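Local coordinates for protein 4-hydroxythreonine-4-phosphate dehydrogenase (Legionella pneumophila subsp. pneumophila, PDB 6XMY) that probably catalyses the NAD-dependent oxidation of 4-(phosphooxy)-L-threonine in pyridoxine 5'-phosphate biosynthesis, and is held here with bound NAD and zinc, at residues A[98-103]-A[126-131]; A[105-110]-A[140-145]; A[12-17]-A[318-323]. All blocks are in the same frame, centred on the assembly; numbering follows the deposited sequence. Where two conformers were deposited one is given.

Contact 1. Residues A[98-103]-A[126-131]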
ATOM      1  N   TYR A  98       0.994 -18.773   6.932  1.00 11.31           N
ATOM      2  CA  TYR A  98       1.995 -18.585   5.891  1.00 10.02           C
ATOM      3  C   TYR A  98       2.009 -17.145   5.399  1.00  7.95           C
ATOM      4  O   TYR A  98       3.079 -16.530   5.266  1.00  9.00           O
ATOM      5  CB  TYR A  98       1.704 -19.556   4.749  1.00 10.00           C
ATOM      6  CG  TYR A  98       2.223 -19.160   3.388  1.00  8.88           C
ATOM      7  CD1 TYR A  98       3.527 -19.446   3.004  1.00  8.97           C
ATOM      8  CD2 TYR A  98       1.401 -18.507   2.480  1.00  8.36           C
ATOM      9  CE1 TYR A  98       3.992 -19.097   1.747  1.00  8.26           C
ATOM     10  CE2 TYR A  98       1.858 -18.159   1.223  1.00  9.19           C
ATOM     11  CZ  TYR A  98       3.155 -18.458   0.860  1.00  8.59           C
ATOM     12  OH  TYR A  98       3.617 -18.118  -0.391  1.00  9.75           O
ATOM     13  N   VAL A  99       0.823 -16.580   5.128  1.00 10.26           N
ATOM     14  CA  VAL A  99       0.746 -15.191   4.681  1.00  9.57           C
ATOM     15  C   VAL A  99       1.350 -14.265   5.726  1.00  9.90           C
ATOM     16  O   VAL A  99       2.136 -13.361   5.406  1.00 10.73           O
ATOM     17  CB  VAL A  99      -0.706 -14.804   4.341  1.00 10.19           C
ATOM     18  CG1 VAL A  99      -0.793 -13.310   4.068  1.00 11.73           C
ATOM     19  CG2 VAL A  99      -1.210 -15.611   3.137  1.00 10.09           C
ATOM     20  N   MET A 100       0.993 -14.480   6.997  1.00 10.49           N
ATOM     21  CA  MET A 100       1.546 -13.641   8.052  1.00 10.37           C
ATOM     22  C   MET A 100       3.049 -13.813   8.164  1.00  9.87           C
ATOM     23  O   MET A 100       3.747 -12.862   8.526  1.00 10.90           O
ATOM     24  CB  MET A 100       0.857 -13.910   9.388  1.00 12.12           C
ATOM     25  CG  MET A 100      -0.631 -13.559   9.398  1.00 13.32           C
ATOM     26  SD  MET A 100      -1.035 -11.896   8.812  1.00 14.68           S
ATOM     27  CE  MET A 100      -0.130 -10.919   9.982  1.00 18.13           C
ATOM     28  N   GLU A 101       3.565 -15.006   7.839  1.00 10.18           N
ATOM     29  CA  GLU A 101       5.014 -15.205   7.846  1.00 10.86           C
ATOM     30  C   GLU A 101       5.685 -14.374   6.763  1.00 10.35           C
ATOM     31  O   GLU A 101       6.754 -13.800   6.991  1.00 10.73           O
ATOM     32  CB  GLU A 101       5.370 -16.683   7.683  1.00 11.70           C
ATOM     33  CG  GLU A 101       6.842 -16.980   8.000  1.00 13.72           C
ATOM     34  CD  GLU A 101       7.169 -16.813   9.469  1.00 20.21           C
ATOM     35  OE1 GLU A 101       6.273 -17.035  10.306  1.00 22.02           O
ATOM     36  OE2 GLU A 101       8.319 -16.436   9.783  1.00 26.20           O
ATOM     37  N   LEU A 102       5.064 -14.279   5.584  1.00  9.93           N
ATOM     38  CA  LEU A 102       5.596 -13.409   4.541  1.00  9.53           C
ATOM     39  C   LEU A 102       5.682 -11.967   5.027  1.00  8.54           C
ATOM     40  O   LEU A 102       6.688 -11.285   4.796  1.00 10.25           O
ATOM     41  CB  LEU A 102       4.709 -13.468   3.293  1.00  9.68           C
ATOM     42  CG  LEU A 102       4.402 -14.831   2.655  1.00  9.26           C
ATOM     43  CD1 LEU A 102       3.574 -14.632   1.387  1.00 10.64           C
ATOM     44  CD2 LEU A 102       5.681 -15.613   2.352  1.00 10.98           C
ATOM     45  N   LEU A 103       4.634 -11.484   5.703  1.00 10.83           N
ATOM     46  CA  LEU A 103       4.637 -10.108   6.197  1.00 10.31           C
ATOM     47  C   LEU A 103       5.694  -9.910   7.278  1.00 10.05           C
ATOM     48  O   LEU A 103       6.402  -8.890   7.295  1.00 10.92           O
ATOM     49  CB  LEU A 103       3.257  -9.742   6.751  1.00 12.21           C
ATOM     50  CG  LEU A 103       2.227  -9.146   5.788  1.00 15.90           C
ATOM     51  CD1 LEU A 103       2.158  -9.899   4.484  1.00 17.53           C
ATOM     52  CD2 LEU A 103       0.856  -9.065   6.441  1.00 14.85           C
ATOM     53  N   ALA A 126     -10.243 -11.351   5.293  1.00  9.08           N
ATOM     54  CA  ALA A 126     -11.179 -12.242   5.974  1.00 10.70           C
ATOM     55  C   ALA A 126     -10.588 -13.627   6.194  1.00 10.18           C
ATOM     56  O   ALA A 126     -10.812 -14.233   7.248  1.00 12.40           O
ATOM     57  CB  ALA A 126     -12.498 -12.338   5.212  1.00 11.67           C
ATOM     58  N   ASN A 127      -9.855 -14.161   5.209  1.00 10.40           N
ATOM     59  CA  ASN A 127      -9.252 -15.481   5.391  1.00 10.85           C
ATOM     60  C   ASN A 127      -8.311 -15.491   6.589  1.00 10.72           C
ATOM     61  O   ASN A 127      -8.288 -16.456   7.362  1.00 12.11           O
ATOM     62  CB  ASN A 127      -8.503 -15.921   4.130  1.00 10.19           C
ATOM     63  CG  ASN A 127      -8.014 -17.369   4.214  1.00 12.22           C
ATOM     64  OD1 ASN A 127      -6.820 -17.653   4.117  1.00 15.63           O
ATOM     65  ND2 ASN A 127      -8.942 -18.282   4.400  1.00 12.28           N
ATOM     66  N   ILE A 128      -7.537 -14.414   6.763  1.00 10.04           N
ATOM     67  CA  ILE A 128      -6.631 -14.328   7.903  0.73  9.80           C
ATOM     68  C   ILE A 128      -7.420 -14.289   9.207  1.00  9.67           C
ATOM     69  O   ILE A 128      -7.101 -15.004  10.169  1.00 10.81           O
ATOM     70  CB  ILE A 128      -5.686 -13.125   7.742  0.73  9.21           C
ATOM     71  CG1 ILE A 128      -4.759 -13.365   6.544  0.73  9.51           C
ATOM     72  CG2 ILE A 128      -4.899 -12.873   9.025  0.73 10.19           C
ATOM     73  CD1 ILE A 128      -4.096 -12.135   6.017  0.73  9.25           C
ATOM     74  N   ASN A 129      -8.470 -13.467   9.256  1.00 10.87           N
ATOM     75  CA  ASN A 129      -9.298 -13.408  10.456  1.00 11.25           C
ATOM     76  C   ASN A 129     -10.019 -14.728  10.705  1.00 13.10           C
ATOM     77  O   ASN A 129     -10.182 -15.141  11.860  1.00 13.92           O
ATOM     78  CB  ASN A 129     -10.293 -12.255  10.348  1.00 12.32           C
ATOM     79  CG  ASN A 129      -9.636 -10.899  10.566  1.00 16.28           C
ATOM     80  OD1 ASN A 129      -9.411 -10.475  11.705  1.00 18.19           O
ATOM     81  ND2 ASN A 129      -9.316 -10.215   9.478  1.00 18.53           N
ATOM     82  N   ALA A 130     -10.455 -15.407   9.638  1.00 12.44           N
ATOM     83  CA  ALA A 130     -11.154 -16.681   9.805  1.00 12.43           C
ATOM     84  C   ALA A 130     -10.257 -17.730  10.444  1.00 13.20           C
ATOM     85  O   ALA A 130     -10.746 -18.626  11.142  1.00 16.16           O
ATOM     86  CB  ALA A 130     -11.694 -17.176   8.462  1.00 16.43           C
ATOM     87  N   ALA A 131      -8.947 -17.623  10.237  1.00 12.79           N
ATOM     88  CA  ALA A 131      -7.992 -18.528  10.858  1.00 13.84           C
ATOM     89  C   ALA A 131      -7.702 -18.173  12.306  1.00 13.87           C
ATOM     90  O   ALA A 131      -6.944 -18.898  12.958  1.00 20.39           O
ATOM     91  CB  ALA A 131      -6.688 -18.535  10.068  1.00 15.14           C
TER
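Val99 meets Ile128 through methyl groups alone. Its CG1 lies anti to the backbone N (chi1 172°), which carries this branch across the gap to 4.0 Å from Ile128 CD1. The two side chains cross at about a right angle, so they touch near their ends and do not run side by side. Val99 also packs on Val123, a residue that binds NAD. One residue on, Met100 reaches the same isoleucine. Its chain bends at chi2 (-51°), which sets the sulfur SD 4.0 Å from Ile128 CG2. Ile128 CD1 is little farther from the same sulfur. Here helix 96-111 meets the short helix 125-130 in an enzyme of the isocitrate dehydrogenase clan, about 8 Å from the bound NAD measured from the Ile128 side chain. Ile128 was modelled in two conformers, and these distances hold for one of them. The CA atoms of Val99 and Ile128 stand 8.1 Å apart. Met100 also touches Phe141 of helix 138-145, as does Leu103.

Contact 2. Residues A[105-110]-A[140-145]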
ATOM      1  N   LEU A 105       8.427 -11.835   8.003  1.00 14.41           N
ATOM      2  CA  LEU A 105       9.763 -11.979   7.444  1.00 15.79           C
ATOM      3  C   LEU A 105      10.118 -10.794   6.553  1.00 15.50           C
ATOM      4  O   LEU A 105      11.241 -10.278   6.614  1.00 19.50           O
ATOM      5  CB  LEU A 105       9.841 -13.299   6.684  1.00 21.24           C
ATOM      6  CG  LEU A 105      11.172 -13.881   6.262  1.00 20.54           C
ATOM      7  CD1 LEU A 105      12.160 -13.972   7.425  1.00 17.45           C
ATOM      8  CD2 LEU A 105      10.876 -15.252   5.659  1.00 19.79           C
ATOM      9  N   GLY A 106       9.166 -10.310   5.755  1.00 15.76           N
ATOM     10  CA  GLY A 106       9.441  -9.161   4.903  1.00 16.41           C
ATOM     11  C   GLY A 106       9.787  -7.912   5.693  1.00 13.33           C
ATOM     12  O   GLY A 106      10.750  -7.206   5.378  1.00 14.32           O
ATOM     13  N   ALA A 107       9.010  -7.627   6.742  1.00 11.56           N
ATOM     14  CA  ALA A 107       9.305  -6.474   7.587  1.00 11.36           C
ATOM     15  C   ALA A 107      10.664  -6.623   8.256  1.00 11.83           C
ATOM     16  O   ALA A 107      11.462  -5.677   8.287  1.00 12.28           O
ATOM     17  CB  ALA A 107       8.209  -6.301   8.640  1.00 11.92           C
ATOM     18  N   SER A 108      10.934  -7.806   8.811  1.00 10.78           N
ATOM     19  CA  SER A 108      12.184  -8.045   9.528  1.00 12.74           C
ATOM     20  C   SER A 108      13.390  -7.913   8.607  1.00 12.89           C
ATOM     21  O   SER A 108      14.385  -7.258   8.954  1.00 13.46           O
ATOM     22  CB  SER A 108      12.149  -9.438  10.153  1.00 14.93           C
ATOM     23  OG  SER A 108      13.339  -9.678  10.878  1.00 18.46           O
ATOM     24  N   LEU A 109      13.331  -8.542   7.431  1.00 11.31           N
ATOM     25  CA  LEU A 109      14.477  -8.520   6.524  1.00 11.46           C
ATOM     26  C   LEU A 109      14.741  -7.115   6.007  1.00 12.70           C
ATOM     27  O   LEU A 109      15.895  -6.705   5.870  1.00 14.70           O
ATOM     28  CB  LEU A 109      14.262  -9.498   5.370  1.00 11.43           C
ATOM     29  CG  LEU A 109      14.275 -10.978   5.737  1.00 11.85           C
ATOM     30  CD1 LEU A 109      13.834 -11.806   4.540  1.00 12.64           C
ATOM     31  CD2 LEU A 109      15.668 -11.392   6.219  1.00 13.64           C
ATOM     32  N   CYS A 110      13.685  -6.347   5.739  1.00 11.80           N
ATOM     33  CA  CYS A 110      13.881  -4.956   5.346  1.00 12.72           C
ATOM     34  C   CYS A 110      14.368  -4.105   6.510  1.00 12.28           C
ATOM     35  O   CYS A 110      15.189  -3.201   6.317  1.00 14.63           O
ATOM     36  CB  CYS A 110      12.593  -4.385   4.750  1.00 12.52           C
ATOM     37  SG  CYS A 110      12.235  -5.101   3.151  1.00 13.59           S
ATOM     38  N   GLU A 140      -1.676  -1.451   9.350  1.00 10.96           N
ATOM     39  CA  GLU A 140      -1.691  -1.564  10.805  1.00 12.38           C
ATOM     40  C   GLU A 140      -0.715  -2.629  11.288  1.00 11.14           C
ATOM     41  O   GLU A 140      -0.082  -2.473  12.341  1.00 12.84           O
ATOM     42  CB  GLU A 140      -3.101  -1.892  11.296  1.00 12.68           C
ATOM     43  CG  GLU A 140      -4.125  -0.781  11.094  1.00 14.40           C
ATOM     44  CD  GLU A 140      -4.505  -0.572   9.639  1.00 16.29           C
ATOM     45  OE1 GLU A 140      -4.633  -1.572   8.900  1.00 19.53           O
ATOM     46  OE2 GLU A 140      -4.654   0.600   9.228  1.00 19.52           O
ATOM     47  N   PHE A 141      -0.587  -3.728  10.537  1.00 11.63           N
ATOM     48  CA  PHE A 141       0.374  -4.759  10.908  1.00 10.54           C
ATOM     49  C   PHE A 141       1.779  -4.179  10.984  1.00 12.54           C
ATOM     50  O   PHE A 141       2.512  -4.421  11.947  1.00 13.55           O
ATOM     51  CB  PHE A 141       0.339  -5.930   9.923  1.00 12.48           C
ATOM     52  CG  PHE A 141       1.434  -6.938  10.167  1.00 13.56           C
ATOM     53  CD1 PHE A 141       1.261  -7.967  11.083  1.00 15.27           C
ATOM     54  CD2 PHE A 141       2.653  -6.830   9.517  1.00 14.63           C
ATOM     55  CE1 PHE A 141       2.280  -8.889  11.325  1.00 16.01           C
ATOM     56  CE2 PHE A 141       3.670  -7.735   9.763  1.00 13.47           C
ATOM     57  CZ  PHE A 141       3.481  -8.765  10.667  1.00 16.27           C
ATOM     58  N   PHE A 142       2.175  -3.410   9.965  1.00 11.39           N
ATOM     59  CA  PHE A 142       3.530  -2.867   9.947  1.00 12.68           C
ATOM     60  C   PHE A 142       3.706  -1.781  11.001  1.00 12.23           C
ATOM     61  O   PHE A 142       4.772  -1.677  11.618  1.00 14.62           O
ATOM     62  CB  PHE A 142       3.877  -2.341   8.551  1.00 11.26           C
ATOM     63  CG  PHE A 142       3.982  -3.417   7.490  1.00 11.95           C
ATOM     64  CD1 PHE A 142       4.675  -4.595   7.738  1.00 13.14           C
ATOM     65  CD2 PHE A 142       3.408  -3.234   6.233  1.00 11.37           C
ATOM     66  CE1 PHE A 142       4.771  -5.578   6.762  1.00 13.18           C
ATOM     67  CE2 PHE A 142       3.506  -4.216   5.253  1.00 12.61           C
ATOM     68  CZ  PHE A 142       4.192  -5.378   5.518  1.00 13.48           C
ATOM     69  N   ALA A 143       2.681  -0.951  11.213  1.00 11.23           N
ATOM     70  CA  ALA A 143       2.750   0.033  12.289  1.00 12.10           C
ATOM     71  C   ALA A 143       3.009  -0.644  13.630  1.00 13.97           C
ATOM     72  O   ALA A 143       3.874  -0.213  14.404  1.00 16.42           O
ATOM     73  CB  ALA A 143       1.454   0.848  12.333  1.00 13.92           C
ATOM     74  N   ASP A 144       2.278  -1.723  13.914  1.00 15.71           N
ATOM     75  CA  ASP A 144       2.494  -2.470  15.150  1.00 17.95           C
ATOM     76  C   ASP A 144       3.880  -3.108  15.184  1.00 17.30           C
ATOM     77  O   ASP A 144       4.568  -3.052  16.210  1.00 18.78           O
ATOM     78  CB  ASP A 144       1.416  -3.542  15.315  1.00 19.74           C
ATOM     79  CG  ASP A 144       0.046  -2.959  15.616  1.00 25.88           C
ATOM     80  OD1 ASP A 144      -0.051  -1.738  15.847  1.00 28.73           O
ATOM     81  OD2 ASP A 144      -0.942  -3.724  15.622  1.00 29.19           O
ATOM     82  N   PHE A 145       4.309  -3.706  14.067  1.00 15.50           N
ATOM     83  CA  PHE A 145       5.606  -4.380  14.027  1.00 16.01           C
ATOM     84  C   PHE A 145       6.734  -3.416  14.361  1.00 17.01           C
ATOM     85  O   PHE A 145       7.649  -3.756  15.118  1.00 18.80           O
ATOM     86  CB  PHE A 145       5.824  -4.995  12.641  1.00 16.72           C
ATOM     87  CG  PHE A 145       7.116  -5.761  12.505  1.00 17.33           C
ATOM     88  CD1 PHE A 145       8.298  -5.109  12.185  1.00 17.83           C
ATOM     89  CD2 PHE A 145       7.145  -7.131  12.690  1.00 19.03           C
ATOM     90  CE1 PHE A 145       9.488  -5.811  12.067  1.00 18.97           C
ATOM     91  CE2 PHE A 145       8.335  -7.841  12.567  1.00 19.35           C
ATOM     92  CZ  PHE A 145       9.503  -7.178  12.252  1.00 19.49           C
TER
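Ala107 and Phe145 meet on two helices that are each held by their own backbone bonds, the shortest being Leu109 N to Leu105 O at 2.8 Å. The contact is a helix-helix packing in the alpha/beta fold of the PdxA family. It joins helix 96-111 to helix 138-145. The axes of 105-110 and 140-145 come within 10.9 Å and cross at -46°. Ala107 and Phe142 hold the nearest CA atoms.

The methyl of Ala107 does most of the work. It sits over one face of the Phe145 ring, near the centre, in a CH-pi contact. Its CB is 3.7 Å from the centroid of that ring and only 14° off the ring normal. Phe145 has CG anti to its backbone N (chi1 -178°), and this extends the ring toward helix 96-111. Phe142 meets the same methyl at a slant, with its atom CE1 4.0 Å from Ala107 CB. One methyl thus meets two aromatic side chains, one over its ring face and one at a slant.

Phe142 also packs on Leu118 and Thr120 of strand 117-120. Its side chain lies about 4 Å from those of His138 and Arg294, both predicted to bind substrate. Phe145 reaches back to Thr104, one turn before Ser108 on the same helix. The far end of its ring comes to the next residue after Ala107: Phe145 CZ lies 3.8 Å from Ser108 N and 4.1 Å from Ser108 CB.

Contact 3. Residues A[12-17]-A[318-323]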
ATOM      1  N   LEU A  12      14.791  -5.418  -4.009  1.00 10.99           N
ATOM      2  CA  LEU A  12      13.473  -5.183  -3.441  1.00 10.76           C
ATOM      3  C   LEU A  12      12.860  -6.530  -3.087  1.00 10.93           C
ATOM      4  O   LEU A  12      12.961  -7.493  -3.853  1.00 13.65           O
ATOM      5  CB  LEU A  12      12.586  -4.496  -4.484  1.00 12.83           C
ATOM      6  CG  LEU A  12      13.193  -3.249  -5.143  1.00 16.02           C
ATOM      7  CD1 LEU A  12      12.428  -2.848  -6.410  1.00 19.83           C
ATOM      8  CD2 LEU A  12      13.214  -2.107  -4.158  1.00 16.99           C
ATOM      9  N   LEU A  13      12.231  -6.606  -1.918  1.00  9.06           N
ATOM     10  CA  LEU A  13      11.603  -7.845  -1.467  1.00  9.13           C
ATOM     11  C   LEU A  13      10.103  -7.759  -1.714  1.00  8.70           C
ATOM     12  O   LEU A  13       9.464  -6.788  -1.300  1.00  9.42           O
ATOM     13  CB  LEU A  13      11.881  -8.050   0.022  1.00 11.10           C
ATOM     14  CG  LEU A  13      11.577  -9.413   0.627  1.00 11.71           C
ATOM     15  CD1 LEU A  13      12.388 -10.499  -0.074  1.00 10.80           C
ATOM     16  CD2 LEU A  13      11.872  -9.382   2.129  1.00 12.80           C
ATOM     17  N   ILE A  14       9.545  -8.761  -2.394  1.00  9.03           N
ATOM     18  CA  ILE A  14       8.131  -8.756  -2.770  1.00  9.55           C
ATOM     19  C   ILE A  14       7.425  -9.847  -1.984  1.00  8.49           C
ATOM     20  O   ILE A  14       7.722 -11.034  -2.168  1.00 10.36           O
ATOM     21  CB  ILE A  14       7.932  -8.993  -4.277  1.00  9.07           C
ATOM     22  CG1 ILE A  14       8.971  -8.243  -5.114  1.00 12.65           C
ATOM     23  CG2 ILE A  14       6.482  -8.657  -4.696  1.00 11.79           C
ATOM     24  CD1 ILE A  14       8.976  -6.756  -4.948  1.00 12.95           C
ATOM     25  N   SER A  15       6.495  -9.466  -1.110  1.00  7.91           N
ATOM     26  CA  SER A  15       5.618 -10.470  -0.513  1.00  8.88           C
ATOM     27  C   SER A  15       4.584 -10.911  -1.537  1.00  9.02           C
ATOM     28  O   SER A  15       3.812 -10.088  -2.038  1.00 10.63           O
ATOM     29  CB  SER A  15       4.909  -9.925   0.717  1.00 12.29           C
ATOM     30  OG  SER A  15       3.805 -10.760   1.016  1.00 11.48           O
ATOM     31  N   SER A  16       4.564 -12.198  -1.852  1.00  8.11           N
ATOM     32  CA  SER A  16       3.627 -12.712  -2.842  1.00  9.02           C
ATOM     33  C   SER A  16       2.190 -12.837  -2.330  1.00  9.69           C
ATOM     34  O   SER A  16       1.307 -13.168  -3.123  1.00 11.74           O
ATOM     35  CB  SER A  16       4.144 -14.028  -3.436  1.00  9.79           C
ATOM     36  OG  SER A  16       4.209 -15.057  -2.463  1.00  9.67           O
ATOM     37  N   GLY A  17       1.932 -12.579  -1.045  1.00 10.01           N
ATOM     38  CA  GLY A  17       0.568 -12.366  -0.581  1.00  9.44           C
ATOM     39  C   GLY A  17      -0.256 -13.644  -0.471  1.00  8.19           C
ATOM     40  O   GLY A  17       0.265 -14.745  -0.268  1.00  8.89           O
ATOM     41  N   ALA A 318       3.911  -0.675 -11.144  1.00 10.32           N
ATOM     42  CA  ALA A 318       4.056   0.670 -10.597  1.00  9.69           C
ATOM     43  C   ALA A 318       4.544   0.639  -9.152  1.00  8.93           C
ATOM     44  O   ALA A 318       5.366   1.476  -8.751  1.00 10.91           O
ATOM     45  CB  ALA A 318       2.729   1.421 -10.705  1.00 10.28           C
ATOM     46  N   ALA A 319       4.066  -0.326  -8.354  1.00  9.96           N
ATOM     47  CA  ALA A 319       4.466  -0.400  -6.949  1.00 10.16           C
ATOM     48  C   ALA A 319       5.939  -0.758  -6.807  1.00  7.84           C
ATOM     49  O   ALA A 319       6.639  -0.203  -5.950  1.00 10.54           O
ATOM     50  CB  ALA A 319       3.606  -1.418  -6.203  1.00  9.40           C
ATOM     51  N   VAL A 320       6.419  -1.686  -7.635  1.00  8.75           N
ATOM     52  CA  VAL A 320       7.834  -2.039  -7.635  1.00  9.22           C
ATOM     53  C   VAL A 320       8.674  -0.854  -8.089  1.00 10.27           C
ATOM     54  O   VAL A 320       9.709  -0.539  -7.487  1.00 10.97           O
ATOM     55  CB  VAL A 320       8.070  -3.283  -8.509  1.00 10.43           C
ATOM     56  CG1 VAL A 320       9.566  -3.564  -8.626  1.00 12.53           C
ATOM     57  CG2 VAL A 320       7.342  -4.502  -7.929  1.00 11.53           C
ATOM     58  N   LYS A 321       8.243  -0.165  -9.146  1.00 11.03           N
ATOM     59  CA  LYS A 321       9.021   0.969  -9.632  1.00 10.93           C
ATOM     60  C   LYS A 321       9.065   2.095  -8.607  1.00 11.53           C
ATOM     61  O   LYS A 321      10.110   2.735  -8.423  1.00 12.75           O
ATOM     62  CB  LYS A 321       8.468   1.446 -10.974  1.00 13.17           C
ATOM     63  CG  LYS A 321       8.766   0.467 -12.098  1.00 18.36           C
ATOM     64  CD  LYS A 321       8.067   0.848 -13.391  1.00 22.90           C
ATOM     65  CE  LYS A 321       7.778  -0.392 -14.227  1.00 27.53           C
ATOM     66  NZ  LYS A 321       7.306  -0.064 -15.605  1.00 32.13           N
ATOM     67  N   MET A 322       7.957   2.341  -7.909  1.00 11.35           N
ATOM     68  CA  MET A 322       7.969   3.385  -6.890  1.00 12.69           C
ATOM     69  C   MET A 322       8.894   3.015  -5.737  1.00 13.12           C
ATOM     70  O   MET A 322       9.653   3.862  -5.247  1.00 12.82           O
ATOM     71  CB  MET A 322       6.553   3.662  -6.387  1.00 13.30           C
ATOM     72  CG  MET A 322       6.512   4.750  -5.338  1.00 16.74           C
ATOM     73  SD  MET A 322       4.857   5.204  -4.829  1.00 20.04           S
ATOM     74  CE  MET A 322       4.196   5.838  -6.369  1.00 24.25           C
ATOM     75  N   ALA A 323       8.848   1.758  -5.295  1.00 11.01           N
ATOM     76  CA  ALA A 323       9.750   1.319  -4.236  1.00 11.06           C
ATOM     77  C   ALA A 323      11.205   1.453  -4.670  1.00 13.13           C
ATOM     78  O   ALA A 323      12.054   1.922  -3.897  1.00 12.81           O
ATOM     79  CB  ALA A 323       9.420  -0.115  -3.823  1.00 12.27           C
TER
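Leu12 and Ile14 reach two different branches of Val320. The strand 12-15 and the helix 314-328 form a helix-on-sheet layer, as expected of the alpha/beta fold of the isocitrate dehydrogenase clan. The axes of 12-15 and 318-323 approach to 9.8 Å and run roughly antiparallel, at 149°.

Leu12 and Val320 cross obliquely. Leu12 CD1 touches Val320 CG1 at 3.7 Å, and it is just as near to the carbonyl O of Val320. CG1 of the valine is anti to its backbone N (chi1 174°), which sets it beside the carbonyl carbon. One leucine methyl thus covers both the branch and the peptide oxygen. Ile14 comes to the valine at about a right angle. Its chain is bent at chi2 (-60°), and this swings CD1 nearer to the helix although the CB bond does not point there. CD1 of Ile14 meets Val320 CG2 at 4.1 Å.

The strand carries its neighbours in the sheet on both edges. Leu12 and Ile14 are bonded through their backbones to strand 37-41 and its approach, and Leu13 is bonded to strand 117-120. The side chain of Leu13 turns instead to Leu109 of helix 96-111, so helices cover both faces of the strand.

Every residue that touches here is buried. The side chains meet through methyl groups, and Leu12 also lies against backbone atoms of the helix. The second methyl of Leu12 goes to the next turn of the helix, where CD2 lies 4.1 Å from Ala323 C and 4.3 Å from Ala323 CB.

Overall arrangement
Contacts 1 and 2 share helix 96-111, and their partner helices, 125-130 and 138-145, follow each other in the chain. They touch through Phe141, which meets Met100 and Leu103. Contact 3 closes a loop of 300 residues that encloses both. It also meets helix 96-111 from the strand side, where Leu13 packs on Gly106 and Leu109, and Ser15 on Leu102. All four touching residues of contact 3 are buried, and their side chains meet through aliphatic methyls. Contact 2 is partly buried and relies on two phenylalanine rings against one alanine methyl. Contact 1 is small and mostly buried, adds a sulfur, and lies nearest to the bound NAD.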